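Local coordinates for protein synthesis inhibitor I (Hordeum vulgare, PDB 4FBC) that belongs by name and family to the plant ribosome-inactivating proteins, and holds adenosine monophosphate in a pocket in this model, at residues F19-A23 / R136-A140; L221-V226 / L258-P264; D127-A133 / K202-K208. The protein carries 3 engineered substitutions. All blocks are in the same frame, centred on the assembly; numbering follows the deposited sequence.

Interaction 1: F19-A23 / R136-A140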
loop_
_atom_site.group_PDB
_atom_site.type_symbol
_atom_site.label_atom_id
_atom_site.label_comp_id
_atom_site.label_asym_id
_atom_site.label_seq_id
_atom_site.Cartn_x
_atom_site.Cartn_y
_atom_site.Cartn_z
ATOM N N PHE A 19 1.770 8.065 -11.572
ATOM C CA PHE A 19 0.401 8.121 -12.065
ATOM C C PHE A 19 -0.064 9.563 -12.221
ATOM O O PHE A 19 0.097 10.389 -11.322
ATOM C CB PHE A 19 -0.548 7.347 -11.138
ATOM C CG PHE A 19 -1.983 7.342 -11.601
ATOM C CD1 PHE A 19 -2.340 6.732 -12.801
ATOM C CD2 PHE A 19 -2.977 7.944 -10.838
ATOM C CE1 PHE A 19 -3.663 6.720 -13.231
ATOM C CE2 PHE A 19 -4.311 7.940 -11.257
ATOM C CZ PHE A 19 -4.652 7.329 -12.462
ATOM N N ASN A 20 -0.640 9.858 -13.383
ATOM C CA ASN A 20 -1.296 11.130 -13.635
ATOM C C ASN A 20 -2.746 11.022 -13.161
ATOM O O ASN A 20 -3.493 10.169 -13.639
ATOM C CB ASN A 20 -1.185 11.439 -15.138
ATOM C CG ASN A 20 -2.206 12.452 -15.627
ATOM O OD1 ASN A 20 -2.753 13.252 -14.865
ATOM N ND2 ASN A 20 -2.456 12.425 -16.932
ATOM N N VAL A 21 -3.146 11.884 -12.227
ATOM C CA VAL A 21 -4.458 11.749 -11.588
ATOM C C VAL A 21 -5.637 11.968 -12.537
ATOM O O VAL A 21 -6.777 11.654 -12.191
ATOM C CB VAL A 21 -4.621 12.657 -10.332
ATOM C CG1 VAL A 21 -3.450 12.469 -9.386
ATOM C CG2 VAL A 21 -4.752 14.120 -10.719
ATOM N N GLN A 22 -5.375 12.507 -13.724
ATOM C CA GLN A 22 -6.439 12.682 -14.713
ATOM C C GLN A 22 -6.475 11.541 -15.739
ATOM O O GLN A 22 -7.303 11.549 -16.658
ATOM C CB GLN A 22 -6.333 14.051 -15.409
ATOM C CG GLN A 22 -6.605 15.257 -14.490
ATOM C CD GLN A 22 -8.029 15.284 -13.913
ATOM O OE1 GLN A 22 -9.014 15.002 -14.610
ATOM N NE2 GLN A 22 -8.139 15.632 -12.632
ATOM N N ALA A 23 -5.593 10.553 -15.572
ATOM C CA ALA A 23 -5.476 9.452 -16.540
ATOM C C ALA A 23 -6.623 8.441 -16.440
ATOM O O ALA A 23 -7.439 8.493 -15.518
ATOM C CB ALA A 23 -4.129 8.751 -16.411
ATOM N N ARG A 136 -11.680 10.329 -8.113
ATOM C CA ARG A 136 -10.700 11.148 -8.821
ATOM C C ARG A 136 -10.450 12.517 -8.165
ATOM O O ARG A 136 -9.302 12.906 -7.969
ATOM C CB ARG A 136 -11.086 11.331 -10.293
ATOM C CG ARG A 136 -9.942 11.873 -11.135
ATOM C CD ARG A 136 -10.365 12.196 -12.564
ATOM N NE ARG A 136 -10.762 11.022 -13.342
ATOM C CZ ARG A 136 -9.917 10.143 -13.876
ATOM N NH1 ARG A 136 -8.613 10.267 -13.684
ATOM N NH2 ARG A 136 -10.372 9.124 -14.596
ATOM N N GLN A 137 -11.511 13.252 -7.840
ATOM C CA GLN A 137 -11.325 14.564 -7.223
ATOM C C GLN A 137 -10.699 14.476 -5.823
ATOM O O GLN A 137 -9.900 15.337 -5.442
ATOM C CB GLN A 137 -12.630 15.360 -7.174
ATOM C CG GLN A 137 -12.390 16.841 -6.963
ATOM C CD GLN A 137 -11.566 17.432 -8.090
ATOM O OE1 GLN A 137 -11.910 17.272 -9.262
ATOM N NE2 GLN A 137 -10.457 18.086 -7.750
ATOM N N GLN A 138 -11.054 13.442 -5.063
ATOM C CA GLN A 138 -10.453 13.255 -3.738
ATOM C C GLN A 138 -8.970 12.967 -3.859
ATOM O O GLN A 138 -8.179 13.392 -3.014
ATOM C CB GLN A 138 -11.138 12.122 -2.961
ATOM C CG GLN A 138 -12.536 12.451 -2.461
ATOM C CD GLN A 138 -13.579 12.407 -3.563
ATOM O OE1 GLN A 138 -13.281 12.056 -4.710
ATOM N NE2 GLN A 138 -14.814 12.751 -3.215
ATOM N N LEU A 139 -8.600 12.222 -4.897
ATOM C CA LEU A 139 -7.199 11.942 -5.179
ATOM C C LEU A 139 -6.470 13.226 -5.534
ATOM O O LEU A 139 -5.416 13.531 -4.970
ATOM C CB LEU A 139 -7.078 10.918 -6.311
ATOM C CG LEU A 139 -5.669 10.607 -6.815
ATOM C CD1 LEU A 139 -4.839 10.012 -5.695
ATOM C CD2 LEU A 139 -5.698 9.649 -8.009
ATOM N N ALA A 140 -7.047 13.993 -6.456
ATOM C CA ALA A 140 -6.454 15.256 -6.871
ATOM C C ALA A 140 -6.376 16.254 -5.714
ATOM O O ALA A 140 -5.384 16.952 -5.572
ATOM C CB ALA A 140 -7.235 15.860 -8.046
#
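R136, in the first turn of helix 136-147, extends its guanidinium group to two backbone carbonyls of the turn at the end of strand 16-20. R136 NH1 donates to V21 O at 2.7 Å and to A23 O at 2.8 Å, both acceptors lying close to the guanidinium plane. NH1 stands well above the carbonyl plane of V21, 35° out of it, but is tilted only 15° from that of A23. A weak bond of 3.1 Å from R136 NH2 also reaches A23 O, and a bend at chi3 (-65°) turns the guanidinium toward both carbonyls. Apolar contacts lie alongside: V21 CG1 is 3.9 Å from L139 CD2, V21 CG2 touches A140 CB, and L139 CD2 sits in plane at the edge of the F19 ring.

The type I turn is closed by A23 N to N20 O (2.9 Å), with an Asx turn from Q22 N to N20 OD1 (3.0 Å). Further out, F19 pairs with V68 and K70 in the sheet, L139 packs on helix 157-179, and R136 NH2 also donates to H192 O. No carboxylate takes part in the bonds across this contact; two carbonyl oxygens hold NH1, and the positive charge would probably polarise both C=O groups.

Interaction 2: L221-V226 / L258-P264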
loop_
_atom_site.group_PDB
_atom_site.type_symbol
_atom_site.label_atom_id
_atom_site.label_comp_id
_atom_site.label_asym_id
_atom_site.label_seq_id
_atom_site.Cartn_x
_atom_site.Cartn_y
_atom_site.Cartn_z
ATOM N N LEU A 221 -3.760 -17.706 3.213
ATOM C CA LEU A 221 -3.485 -18.305 1.916
ATOM C C LEU A 221 -2.152 -19.061 1.908
ATOM O O LEU A 221 -2.074 -20.168 1.369
ATOM C CB LEU A 221 -3.526 -17.253 0.801
ATOM C CG LEU A 221 -3.505 -17.861 -0.595
ATOM C CD1 LEU A 221 -4.724 -18.766 -0.822
ATOM C CD2 LEU A 221 -3.475 -16.746 -1.631
ATOM N N LEU A 222 -1.118 -18.476 2.517
ATOM C CA LEU A 222 0.197 -19.131 2.582
ATOM C C LEU A 222 0.143 -20.519 3.222
ATOM O O LEU A 222 0.874 -21.431 2.822
ATOM C CB LEU A 222 1.203 -18.252 3.332
ATOM C CG LEU A 222 1.649 -16.994 2.577
ATOM C CD1 LEU A 222 2.381 -16.024 3.503
ATOM C CD2 LEU A 222 2.533 -17.382 1.402
ATOM N N LYS A 223 -0.715 -20.674 4.224
ATOM C CA LYS A 223 -0.874 -21.964 4.893
ATOM C C LYS A 223 -1.330 -23.066 3.946
ATOM O O LYS A 223 -0.971 -24.235 4.117
ATOM C CB LYS A 223 -1.836 -21.834 6.078
ATOM C CG LYS A 223 -1.228 -21.108 7.262
ATOM C CD LYS A 223 -2.215 -20.942 8.394
ATOM C CE LYS A 223 -1.568 -20.194 9.552
ATOM N NZ LYS A 223 -2.515 -20.008 10.701
ATOM N N THR A 224 -2.105 -22.705 2.930
ATOM C CA THR A 224 -2.610 -23.709 1.997
ATOM C C THR A 224 -1.531 -24.246 1.048
ATOM O O THR A 224 -1.713 -25.292 0.409
ATOM C CB THR A 224 -3.837 -23.187 1.189
ATOM O OG1 THR A 224 -3.422 -22.141 0.304
ATOM C CG2 THR A 224 -4.926 -22.674 2.132
ATOM N N ASP A 225 -0.404 -23.543 0.968
ATOM C CA ASP A 225 0.697 -23.966 0.098
ATOM C C ASP A 225 1.613 -24.999 0.754
ATOM O O ASP A 225 2.379 -25.690 0.070
ATOM C CB ASP A 225 1.540 -22.765 -0.329
ATOM C CG ASP A 225 0.748 -21.735 -1.101
ATOM O OD1 ASP A 225 -0.222 -22.116 -1.805
ATOM O OD2 ASP A 225 1.121 -20.543 -1.014
ATOM N N VAL A 226 1.544 -25.092 2.080
ATOM C CA VAL A 226 2.405 -26.009 2.824
ATOM C C VAL A 226 2.079 -27.447 2.434
ATOM O O VAL A 226 0.949 -27.900 2.620
ATOM C CB VAL A 226 2.224 -25.836 4.352
ATOM C CG1 VAL A 226 3.061 -26.860 5.104
ATOM C CG2 VAL A 226 2.602 -24.427 4.786
ATOM N N LEU A 258 0.846 -10.394 -1.384
ATOM C CA LEU A 258 0.793 -10.895 -0.007
ATOM C C LEU A 258 1.947 -10.322 0.808
ATOM O O LEU A 258 3.051 -10.191 0.302
ATOM C CB LEU A 258 0.886 -12.434 0.026
ATOM C CG LEU A 258 -0.327 -13.298 -0.337
ATOM C CD1 LEU A 258 -0.628 -13.230 -1.840
ATOM C CD2 LEU A 258 -0.142 -14.745 0.101
ATOM N N LEU A 259 1.680 -9.985 2.069
ATOM C CA LEU A 259 2.756 -9.737 3.036
ATOM C C LEU A 259 3.432 -11.067 3.324
ATOM O O LEU A 259 2.766 -12.092 3.464
ATOM C CB LEU A 259 2.166 -9.183 4.335
ATOM C CG LEU A 259 3.141 -8.910 5.493
ATOM C CD1 LEU A 259 4.063 -7.774 5.129
ATOM C CD2 LEU A 259 2.335 -8.575 6.753
ATOM N N PHE A 260 4.757 -11.081 3.404
ATOM C CA PHE A 260 5.401 -12.321 3.792
ATOM C C PHE A 260 5.071 -12.641 5.255
ATOM O O PHE A 260 5.187 -11.786 6.132
ATOM C CB PHE A 260 6.915 -12.279 3.599
ATOM C CG PHE A 260 7.576 -13.562 3.977
ATOM C CD1 PHE A 260 7.565 -14.641 3.105
ATOM C CD2 PHE A 260 8.157 -13.712 5.228
ATOM C CE1 PHE A 260 8.150 -15.852 3.465
ATOM C CE2 PHE A 260 8.738 -14.920 5.590
ATOM C CZ PHE A 260 8.739 -15.980 4.716
ATOM N N VAL A 261 4.654 -13.875 5.497
ATOM C CA VAL A 261 4.438 -14.357 6.853
ATOM C C VAL A 261 5.089 -15.728 7.028
ATOM O O VAL A 261 4.963 -16.606 6.165
ATOM C CB VAL A 261 2.938 -14.491 7.175
ATOM C CG1 VAL A 261 2.762 -14.850 8.657
ATOM C CG2 VAL A 261 2.191 -13.215 6.851
ATOM N N GLU A 262 5.789 -15.916 8.140
ATOM C CA GLU A 262 6.289 -17.243 8.477
ATOM C C GLU A 262 5.152 -18.073 9.027
ATOM O O GLU A 262 4.628 -17.772 10.102
ATOM C CB GLU A 262 7.391 -17.154 9.533
ATOM C CG GLU A 262 8.672 -16.529 9.041
ATOM C CD GLU A 262 9.794 -16.630 10.061
ATOM O OE1 GLU A 262 9.615 -16.141 11.199
ATOM O OE2 GLU A 262 10.855 -17.197 9.725
ATOM N N VAL A 263 4.750 -19.100 8.286
ATOM C CA VAL A 263 3.714 -20.017 8.757
ATOM C C VAL A 263 4.367 -21.373 9.028
ATOM O O VAL A 263 5.387 -21.702 8.416
ATOM C CB VAL A 263 2.532 -20.136 7.750
ATOM C CG1 VAL A 263 1.945 -18.752 7.454
ATOM C CG2 VAL A 263 2.976 -20.811 6.459
ATOM N N PRO A 264 3.814 -22.153 9.970
ATOM C CA PRO A 264 4.462 -23.441 10.258
ATOM C C PRO A 264 4.559 -24.321 9.016
ATOM O O PRO A 264 3.556 -24.545 8.335
ATOM C CB PRO A 264 3.527 -24.078 11.292
ATOM C CG PRO A 264 2.902 -22.909 11.985
ATOM C CD PRO A 264 2.700 -21.872 10.890
#
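L221 and L258 make the first contact, their CD2 methyls meeting at 4.3 Å. The backbone oxygen of L221 serves the helix itself: T224 OG1 donates to L221 O over 2.6 Å in the carbonyl plane (C=O...donor angle 145°), and T224 N uses the same acceptor, so two donors grip one oxygen. The T224 hydroxyl has a double role, since OG1 is also hydrogen-bonded to H47 NE2.

L222 is the central side chain. Its CG lies beside the backbone N, opposite the carbonyl carbon (chi1 -71°), and the side chain heads into the facing segment. There L222 and L258 reach toward each other tip to tip: L222 CG and CD2 both face L258 CD2, with CG standing 3.8 Å from that methyl. CD1 is the branch turned to V261, where L222 CD1 comes to 3.7 Å from V261 N and also meets V261 CB.

The last turns of helix 214-225 thus pack on the irregular chain that joins helix 248-254 to helix 269-278, near the ligand pocket of this ribosome-inactivating protein: the side chain of L259 is about 5 Å from the bound adenosine monophosphate. L259 packs on W214, a residue of that pocket at the start of the same helix, and is bonded through its N to S218 OG.

At K223 the backbones draw near, the K223 and V263 CA atoms being 6.3 Å apart. The lysine lies obliquely across V263, with K223 CG 3.9 Å from V263 CB, and beyond CG its chain is fully extended. V226 returns to the interface, sliding past V263 in the opposite direction: V226 CG2 is 4.0 Å from V263 CG2 and 3.7 Å from P264 O.

Interaction 3: D127-A133 / K202-K208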
loop_
_atom_site.group_PDB
_atom_site.type_symbol
_atom_site.label_atom_id
_atom_site.label_comp_id
_atom_site.label_asym_id
_atom_site.label_seq_id
_atom_site.Cartn_x
_atom_site.Cartn_y
_atom_site.Cartn_z
ATOM N N ASP A 127 -12.261 1.389 12.422
ATOM C CA ASP A 127 -13.633 1.103 12.010
ATOM C C ASP A 127 -14.194 2.210 11.112
ATOM O O ASP A 127 -15.265 2.053 10.531
ATOM C CB ASP A 127 -14.531 0.927 13.241
ATOM C CG ASP A 127 -15.838 0.208 12.926
ATOM O OD1 ASP A 127 -15.825 -0.754 12.124
ATOM O OD2 ASP A 127 -16.881 0.602 13.496
ATOM N N LYS A 128 -13.468 3.320 10.991
ATOM C CA LYS A 128 -13.974 4.479 10.252
ATOM C C LYS A 128 -13.586 4.517 8.769
ATOM O O LYS A 128 -13.894 5.485 8.077
ATOM C CB LYS A 128 -13.543 5.782 10.932
ATOM C CG LYS A 128 -13.804 5.799 12.426
ATOM C CD LYS A 128 -14.288 7.163 12.896
ATOM C CE LYS A 128 -15.408 7.014 13.920
ATOM N NZ LYS A 128 -14.969 6.233 15.111
ATOM N N LEU A 129 -12.912 3.474 8.287
ATOM C CA LEU A 129 -12.483 3.408 6.884
ATOM C C LEU A 129 -13.675 3.475 5.927
ATOM O O LEU A 129 -13.550 3.911 4.779
ATOM C CB LEU A 129 -11.684 2.122 6.633
ATOM C CG LEU A 129 -10.236 2.114 7.126
ATOM C CD1 LEU A 129 -9.630 0.717 7.040
ATOM C CD2 LEU A 129 -9.420 3.091 6.314
ATOM N N THR A 130 -14.830 3.037 6.412
ATOM C CA THR A 130 -16.053 3.033 5.617
ATOM C C THR A 130 -16.631 4.445 5.440
ATOM O O THR A 130 -17.637 4.624 4.754
ATOM C CB THR A 130 -17.105 2.087 6.231
ATOM O OG1 THR A 130 -17.058 2.178 7.665
ATOM C CG2 THR A 130 -16.828 0.651 5.816
ATOM N N ASN A 131 -15.982 5.435 6.052
ATOM C CA ASN A 131 -16.431 6.830 6.005
ATOM C C ASN A 131 -15.630 7.689 5.032
ATOM O O ASN A 131 -15.981 8.849 4.789
ATOM C CB ASN A 131 -16.351 7.479 7.396
ATOM C CG ASN A 131 -17.321 6.869 8.393
ATOM O OD1 ASN A 131 -18.378 6.358 8.020
ATOM N ND2 ASN A 131 -16.965 6.926 9.677
ATOM N N VAL A 132 -14.551 7.131 4.488
ATOM C CA VAL A 132 -13.643 7.906 3.645
ATOM C C VAL A 132 -14.061 7.901 2.174
ATOM O O VAL A 132 -14.054 6.858 1.518
ATOM C CB VAL A 132 -12.196 7.379 3.742
ATOM C CG1 VAL A 132 -11.247 8.290 2.980
ATOM C CG2 VAL A 132 -11.773 7.263 5.205
ATOM N N ALA A 133 -14.401 9.075 1.651
ATOM C CA ALA A 133 -14.751 9.199 0.237
ATOM C C ALA A 133 -13.520 9.033 -0.645
ATOM O O ALA A 133 -12.510 9.719 -0.459
ATOM C CB ALA A 133 -15.418 10.537 -0.035
ATOM N N LYS A 202 -17.437 5.016 -1.165
ATOM C CA LYS A 202 -16.798 4.560 0.063
ATOM C C LYS A 202 -16.746 3.032 0.075
ATOM O O LYS A 202 -17.639 2.361 -0.454
ATOM C CB LYS A 202 -17.544 5.115 1.290
ATOM C CG LYS A 202 -17.561 6.637 1.336
ATOM C CD LYS A 202 -18.305 7.209 2.543
ATOM C CE LYS A 202 -18.204 8.737 2.550
ATOM N NZ LYS A 202 -18.694 9.356 3.819
ATOM N N ILE A 203 -15.694 2.472 0.664
ATOM C CA ILE A 203 -15.565 1.017 0.705
ATOM C C ILE A 203 -16.585 0.408 1.662
ATOM O O ILE A 203 -17.020 1.056 2.621
ATOM C CB ILE A 203 -14.136 0.568 1.124
ATOM C CG1 ILE A 203 -13.916 0.789 2.624
ATOM C CG2 ILE A 203 -13.067 1.283 0.296
ATOM C CD1 ILE A 203 -12.510 0.446 3.087
ATOM N N GLY A 204 -16.964 -0.838 1.409
ATOM C CA GLY A 204 -17.888 -1.545 2.280
ATOM C C GLY A 204 -17.164 -2.258 3.405
ATOM O O GLY A 204 -15.941 -2.151 3.525
ATOM N N ASN A 205 -17.912 -2.994 4.221
ATOM C CA ASN A 205 -17.343 -3.676 5.383
ATOM C C ASN A 205 -16.362 -4.799 5.060
ATOM O O ASN A 205 -15.418 -5.022 5.824
ATOM C CB ASN A 205 -18.453 -4.215 6.291
ATOM C CG ASN A 205 -19.150 -3.117 7.067
ATOM O OD1 ASN A 205 -18.591 -2.039 7.272
ATOM N ND2 ASN A 205 -20.381 -3.384 7.497
ATOM N N GLU A 206 -16.589 -5.513 3.957
ATOM C CA GLU A 206 -15.676 -6.589 3.557
ATOM C C GLU A 206 -14.282 -6.049 3.259
ATOM O O GLU A 206 -13.285 -6.593 3.747
ATOM C CB GLU A 206 -16.209 -7.361 2.339
ATOM C CG GLU A 206 -17.494 -8.146 2.581
ATOM C CD GLU A 206 -18.743 -7.300 2.418
ATOM O OE1 GLU A 206 -18.622 -6.096 2.113
ATOM O OE2 GLU A 206 -19.856 -7.840 2.595
ATOM N N MET A 207 -14.210 -4.977 2.469
ATOM C CA MET A 207 -12.925 -4.361 2.151
ATOM C C MET A 207 -12.275 -3.715 3.374
ATOM O O MET A 207 -11.049 -3.750 3.514
ATOM C CB MET A 207 -13.041 -3.361 0.990
ATOM C CG MET A 207 -13.073 -4.043 -0.372
ATOM S SD MET A 207 -13.040 -2.855 -1.731
ATOM C CE MET A 207 -14.642 -2.094 -1.547
ATOM N N LYS A 208 -13.091 -3.136 4.260
ATOM C CA LYS A 208 -12.562 -2.606 5.512
ATOM C C LYS A 208 -11.893 -3.733 6.290
ATOM O O LYS A 208 -10.775 -3.572 6.768
ATOM C CB LYS A 208 -13.656 -1.939 6.366
ATOM C CG LYS A 208 -13.171 -1.571 7.775
ATOM C CD LYS A 208 -14.157 -0.666 8.511
ATOM C CE LYS A 208 -15.495 -1.356 8.756
ATOM N NZ LYS A 208 -16.503 -0.386 9.307
HETATM O O HOH W 1 -13.943 4.176 2.130
HETATM O O HOH W 2 -19.208 1.908 3.318
#
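K208 and D127 join the loop between helix 119-123 and strand 134-135 to the N-terminal turn of helix 205-211, where G204 is the N-cap. This is a surface contact of the ribosome-inactivating protein fold, next to the two-stranded antiparallel sheet of 134-135 and 200-201.

Charged and polar bonds centre on two lysines. K208, bent at chi3 (64°), brings NZ to D127 OD1 at 2.9 Å, a salt bridge in which NZ meets OD1 from above the carboxylate plane, 58° out of it. K208 NZ also donates to D127 O at 3.0 Å and to T130 OG1 at 3.1 Å. Three oxygens across the contact hold the ammonium, and N205 OD1 is a weak fourth. K202, by contrast, lies extended against the backbone of 130-133, with NZ ending 2.9 Å from N131 O. T130 CG2 packs against the backbone I203 O and the side-chain N205 OD1.

Apolar contacts are few: L129 CB lies 4.0 Å from I203 CD1 and also meets the aliphatic K208 CG. I203 continues inward onto F186 of helix 181-190.

A water bridges the backbones, donating to L129 O (2.7 Å) and V132 O (2.8 Å) while accepting from I203 N (2.8 Å).

In the fold
From the N terminus, the chain leaves strand 16-20, an outermost strand of the six-stranded sheet, and interaction 1 closes a loop of 112 residues when helix 136-147 returns beside it. Interaction 3 opens inside that loop, at 127-133, but closes after it, at 202-208; the two therefore cross, and they touch where Q138 CG packs on A133 O. Between them they tie the sheet edge, the helix 136-147 start and helix 205-211 together. Interaction 2 follows in series, closing a short, largely irregular loop between the end of helix 214-225 and the irregular segment 258-264. Its centre is about 35 Å from that of interaction 1, on the opposite side of the chain's centre.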